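Local coordinates for 3-oxoacyl-(Acyl-carrier protein) synthase (Burkholderia xenovorans, PDB 4EFI) that probably acts as a 3-oxoacyl-[acyl-carrier-protein] synthase of the KAS III type, a thiolase-like enzyme that forms a carbon-carbon bond by condensation, at residues 48-60 against 165-177. Sequence-based numbering, arbitrary orientation. Where two conformers were deposited one is given.
Sequences VVKMIGVNRRRWA and TDRSTSLLFGDAG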
loop_
_atom_site.group_PDB
_atom_site.type_symbol
_atom_site.label_atom_id
_atom_site.label_comp_id
_atom_site.label_asym_id
_atom_site.label_seq_id
_atom_site.Cartn_x
_atom_site.Cartn_y
_atom_site.Cartn_z
ATOM N N VAL A 48 -16.857 11.576 -12.517
ATOM C CA VAL A 48 -15.663 11.354 -11.702
ATOM C C VAL A 48 -15.425 9.871 -11.444
ATOM O O VAL A 48 -14.304 9.399 -11.565
ATOM C CB VAL A 48 -15.762 12.083 -10.358
ATOM C CG1 VAL A 48 -14.609 11.674 -9.469
ATOM C CG2 VAL A 48 -15.765 13.587 -10.577
ATOM N N VAL A 49 -16.474 9.119 -11.120
ATOM C CA VAL A 49 -16.243 7.716 -10.818
ATOM C C VAL A 49 -15.889 6.935 -12.080
ATOM O O VAL A 49 -15.162 5.938 -11.986
ATOM C CB VAL A 49 -17.393 7.056 -10.010
ATOM C CG1 VAL A 49 -17.635 7.818 -8.702
ATOM C CG2 VAL A 49 -18.655 6.965 -10.844
ATOM N N LYS A 50 -16.338 7.388 -13.251
ATOM C CA LYS A 50 -15.888 6.784 -14.502
ATOM C C LYS A 50 -14.368 6.881 -14.607
ATOM O O LYS A 50 -13.707 5.893 -14.902
ATOM C CB LYS A 50 -16.525 7.468 -15.715
ATOM C CG LYS A 50 -16.031 6.966 -17.065
ATOM C CD LYS A 50 -16.451 5.521 -17.301
ATOM C CE LYS A 50 -15.910 4.991 -18.617
ATOM N NZ LYS A 50 -16.463 3.629 -18.951
ATOM N N MET A 51 -13.832 8.079 -14.374
ATOM C CA MET A 51 -12.379 8.311 -14.465
ATOM C C MET A 51 -11.595 7.579 -13.385
ATOM O O MET A 51 -10.548 6.989 -13.646
ATOM C CB MET A 51 -12.087 9.801 -14.338
ATOM N N ILE A 52 -12.091 7.589 -12.156
ATOM C CA ILE A 52 -11.305 7.007 -11.083
ATOM C C ILE A 52 -11.530 5.505 -11.003
ATOM O O ILE A 52 -10.666 4.786 -10.501
ATOM C CB ILE A 52 -11.476 7.759 -9.736
ATOM C CG1 ILE A 52 -12.892 7.691 -9.219
ATOM C CG2 ILE A 52 -11.051 9.215 -9.880
ATOM C CD1 ILE A 52 -13.027 8.358 -7.834
ATOM N N GLY A 53 -12.673 5.009 -11.507
ATOM C CA GLY A 53 -12.905 3.577 -11.611
ATOM C C GLY A 53 -13.522 2.891 -10.390
ATOM O O GLY A 53 -13.542 1.669 -10.313
ATOM N N VAL A 54 -14.021 3.684 -9.430
ATOM C CA VAL A 54 -14.490 3.209 -8.091
ATOM C C VAL A 54 -16.031 3.090 -7.933
ATOM O O VAL A 54 -16.714 4.142 -7.894
ATOM C CB VAL A 54 -14.005 4.172 -6.950
ATOM C CG1 VAL A 54 -14.314 3.597 -5.567
ATOM C CG2 VAL A 54 -12.509 4.475 -7.049
ATOM N N ASN A 55 -16.563 1.847 -7.853
ATOM C CA ASN A 55 -18.006 1.579 -7.708
ATOM C C ASN A 55 -18.422 1.480 -6.243
ATOM O O ASN A 55 -19.516 1.891 -5.851
ATOM C CB ASN A 55 -18.391 0.272 -8.409
ATOM C CG ASN A 55 -18.112 0.297 -9.909
ATOM O OD1 ASN A 55 -18.632 1.142 -10.622
ATOM N ND2 ASN A 55 -17.265 -0.620 -10.373
ATOM N N ARG A 56 -17.542 0.883 -5.460
ATOM C CA ARG A 56 -17.746 0.626 -4.037
ATOM C C ARG A 56 -16.423 0.810 -3.323
ATOM O O ARG A 56 -15.370 0.700 -3.937
ATOM C CB ARG A 56 -18.222 -0.832 -3.844
ATOM C CG ARG A 56 -19.689 -1.062 -4.151
ATOM C CD ARG A 56 -20.056 -2.549 -4.361
ATOM N NE ARG A 56 -19.482 -3.047 -5.597
ATOM C CZ ARG A 56 -19.975 -2.809 -6.809
ATOM N NH1 ARG A 56 -21.080 -2.094 -6.965
ATOM N NH2 ARG A 56 -19.358 -3.298 -7.870
ATOM N N ARG A 57 -16.476 1.039 -2.017
ATOM C CA ARG A 57 -15.294 1.020 -1.170
ATOM C C ARG A 57 -15.712 0.663 0.254
ATOM O O ARG A 57 -16.904 0.692 0.580
ATOM C CB ARG A 57 -14.537 2.364 -1.212
ATOM C CG ARG A 57 -15.103 3.490 -0.372
ATOM C CD ARG A 57 -16.345 4.089 -0.965
ATOM N NE ARG A 57 -16.095 4.923 -2.145
ATOM C CZ ARG A 57 -16.883 5.017 -3.207
ATOM N NH1 ARG A 57 -16.582 5.865 -4.183
ATOM N NH2 ARG A 57 -17.980 4.281 -3.311
ATOM N N ARG A 58 -14.748 0.273 1.076
ATOM C CA ARG A 58 -15.032 -0.035 2.480
ATOM C C ARG A 58 -14.537 1.061 3.395
ATOM O O ARG A 58 -13.409 1.540 3.217
ATOM C CB ARG A 58 -14.365 -1.351 2.879
ATOM C CG ARG A 58 -14.671 -2.514 1.962
ATOM C CD ARG A 58 -16.152 -2.800 1.874
ATOM N NE ARG A 58 -16.445 -4.040 1.132
ATOM C CZ ARG A 58 -16.575 -5.258 1.665
ATOM N NH1 ARG A 58 -16.463 -5.451 2.965
ATOM N NH2 ARG A 58 -16.829 -6.303 0.883
ATOM N N TRP A 59 -15.358 1.486 4.348
ATOM C CA TRP A 59 -14.975 2.524 5.298
ATOM C C TRP A 59 -15.028 2.010 6.732
ATOM O O TRP A 59 -16.037 1.461 7.173
ATOM C CB TRP A 59 -15.870 3.746 5.188
ATOM C CG TRP A 59 -15.566 4.684 4.049
ATOM C CD1 TRP A 59 -14.531 4.602 3.153
ATOM C CD2 TRP A 59 -16.307 5.852 3.718
ATOM N NE1 TRP A 59 -14.604 5.676 2.281
ATOM C CE2 TRP A 59 -15.679 6.449 2.613
ATOM C CE3 TRP A 59 -17.437 6.455 4.266
ATOM C CZ2 TRP A 59 -16.155 7.626 2.030
ATOM C CZ3 TRP A 59 -17.916 7.632 3.686
ATOM C CH2 TRP A 59 -17.267 8.198 2.580
ATOM N N ALA A 60 -13.933 2.210 7.456
ATOM C CA ALA A 60 -13.837 1.856 8.865
ATOM C C ALA A 60 -14.776 2.687 9.710
ATOM O O ALA A 60 -14.928 3.890 9.493
ATOM C CB ALA A 60 -12.408 2.088 9.328
ATOM N N THR A 165 -16.709 17.530 2.153
ATOM C CA THR A 165 -17.153 18.488 1.131
ATOM C C THR A 165 -16.240 18.493 -0.094
ATOM O O THR A 165 -16.536 19.161 -1.081
ATOM C CB THR A 165 -17.216 19.929 1.668
ATOM O OG1 THR A 165 -15.886 20.415 1.878
ATOM C CG2 THR A 165 -18.020 20.003 2.966
ATOM N N ASP A 166 -15.138 17.750 -0.042
ATOM C CA ASP A 166 -14.245 17.663 -1.189
ATOM C C ASP A 166 -14.561 16.430 -2.041
ATOM O O ASP A 166 -14.376 15.302 -1.622
ATOM C CB ASP A 166 -12.791 17.612 -0.750
ATOM C CG ASP A 166 -11.850 17.638 -1.930
ATOM O OD1 ASP A 166 -11.773 18.686 -2.602
ATOM O OD2 ASP A 166 -11.216 16.615 -2.221
ATOM N N ARG A 167 -15.004 16.655 -3.266
ATOM C CA ARG A 167 -15.486 15.567 -4.111
ATOM C C ARG A 167 -14.370 14.612 -4.535
ATOM O O ARG A 167 -14.521 13.384 -4.485
ATOM C CB ARG A 167 -16.155 16.167 -5.343
ATOM C CG ARG A 167 -16.888 15.162 -6.204
ATOM C CD ARG A 167 -17.470 15.875 -7.411
ATOM N NE ARG A 167 -16.410 16.295 -8.321
ATOM C CZ ARG A 167 -16.512 17.279 -9.208
ATOM N NH1 ARG A 167 -17.628 17.992 -9.310
ATOM N NH2 ARG A 167 -15.479 17.557 -9.995
ATOM N N SER A 168 -13.225 15.170 -4.906
ATOM C CA SER A 168 -12.147 14.378 -5.484
ATOM C C SER A 168 -11.635 13.334 -4.505
ATOM O O SER A 168 -11.430 12.176 -4.874
ATOM C CB SER A 168 -10.997 15.280 -5.937
ATOM O OG SER A 168 -11.432 16.179 -6.945
ATOM N N THR A 169 -11.440 13.735 -3.255
ATOM C CA THR A 169 -10.912 12.824 -2.262
ATOM C C THR A 169 -12.018 11.949 -1.667
ATOM O O THR A 169 -11.784 10.786 -1.374
ATOM C CB THR A 169 -10.105 13.556 -1.145
ATOM O OG1 THR A 169 -10.913 14.535 -0.477
ATOM C CG2 THR A 169 -8.872 14.229 -1.733
ATOM N N SER A 170 -13.219 12.512 -1.510
ATOM C CA SER A 170 -14.329 11.767 -0.907
ATOM C C SER A 170 -14.701 10.526 -1.687
ATOM O O SER A 170 -15.032 9.491 -1.104
ATOM C CB SER A 170 -15.566 12.650 -0.784
ATOM O OG SER A 170 -15.434 13.548 0.293
ATOM N N LEU A 171 -14.676 10.607 -3.011
ATOM C CA LEU A 171 -15.085 9.486 -3.841
ATOM C C LEU A 171 -13.966 8.473 -4.074
ATOM O O LEU A 171 -14.213 7.372 -4.566
ATOM C CB LEU A 171 -15.548 10.024 -5.203
ATOM C CG LEU A 171 -16.871 10.790 -5.272
ATOM C CD1 LEU A 171 -17.032 11.410 -6.645
ATOM C CD2 LEU A 171 -18.056 9.897 -4.988
ATOM N N LEU A 172 -12.738 8.835 -3.734
ATOM C CA LEU A 172 -11.571 8.067 -4.119
ATOM C C LEU A 172 -11.112 7.003 -3.130
ATOM O O LEU A 172 -10.782 5.892 -3.511
ATOM C CB LEU A 172 -10.415 9.034 -4.373
ATOM C CG LEU A 172 -9.097 8.388 -4.786
ATOM C CD1 LEU A 172 -9.221 7.594 -6.055
ATOM C CD2 LEU A 172 -8.049 9.483 -4.946
ATOM N N PHE A 173 -11.082 7.350 -1.854
ATOM C CA PHE A 173 -10.383 6.524 -0.868
ATOM C C PHE A 173 -11.261 5.517 -0.142
ATOM O O PHE A 173 -12.396 5.814 0.272
ATOM C CB PHE A 173 -9.661 7.404 0.159
ATOM C CG PHE A 173 -8.508 8.173 -0.422
ATOM C CD1 PHE A 173 -7.319 7.532 -0.726
ATOM C CD2 PHE A 173 -8.615 9.528 -0.687
ATOM C CE1 PHE A 173 -6.243 8.255 -1.275
ATOM C CE2 PHE A 173 -7.559 10.235 -1.234
ATOM C CZ PHE A 173 -6.390 9.602 -1.529
ATOM N N GLY A 174 -10.693 4.335 0.045
ATOM C CA GLY A 174 -11.261 3.294 0.877
ATOM C C GLY A 174 -10.234 2.867 1.913
ATOM O O GLY A 174 -9.080 3.314 1.876
ATOM N N ASP A 175 -10.648 1.979 2.811
ATOM C CA ASP A 175 -9.820 1.545 3.929
ATOM C C ASP A 175 -9.493 0.055 3.848
ATOM O O ASP A 175 -10.326 -0.749 3.439
ATOM C CB ASP A 175 -10.539 1.826 5.248
ATOM C CG ASP A 175 -10.802 3.300 5.471
ATOM O OD1 ASP A 175 -10.099 4.134 4.869
ATOM O OD2 ASP A 175 -11.708 3.624 6.261
ATOM N N ALA A 176 -8.259 -0.299 4.193
ATOM C CA ALA A 176 -7.858 -1.694 4.308
ATOM C C ALA A 176 -6.633 -1.836 5.203
ATOM O O ALA A 176 -5.846 -0.906 5.334
ATOM C CB ALA A 176 -7.571 -2.271 2.932
ATOM N N GLY A 177 -6.463 -3.018 5.782
ATOM C CA GLY A 177 -5.268 -3.356 6.532
ATOM C C GLY A 177 -4.774 -4.720 6.092
ATOM O O GLY A 177 -5.574 -5.569 5.717
HETATM O O HOH W 1 -14.431 6.840 -1.305
HETATM O O HOH W 2 -11.953 -0.422 0.743
#
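L171 packs its CD1 methyl against V48, with V48 CG1 3.7 Å from L171 CD1. I52 adds a second methyl: its CG1 lies between backbone N and carbonyl carbon (chi1 63°), and the extended chain beyond carries CD1 to the L171 carbonyl and on to L172. Branched, apolar residues suit this end of helix 42-52 because V48 and I52 both point toward the short helix 167-170 and the turn after it, surrounding L171 with methyls.

Next to this core, the backbone carbonyls leaving helix 167-170 need donors, and an arginine, an indole N-H and a water supply them. R57, bent at chi2 and chi3, gives NH1 to L171 O (2.8 Å, 162° at the hydrogen), with the acceptor in the guanidinium plane. N33 and V31 take further guanidinium N-H groups, fixing its rotation. The water accepts from R57 NE and donates to S170 O and F173 O. W59 uses its edge: NE1 meets F173 O at 3.0 Å, practically in the indole plane.

Farther along, one bond is backbone to backbone, D175 N to R58 O at 2.8 Å. Glycine suits position 174, where a CB would press on R57 CB. A60 N donates almost straight (172°) to the anti lone pair of D175 OD2, which S159 also grips. Buried R57 and D175, with the W59 indole, thus satisfy backbone polar groups that regular secondary structure leaves over, tying the loop between helix 167-170 and strand 176-184 to strand 56-58 and the residues after it.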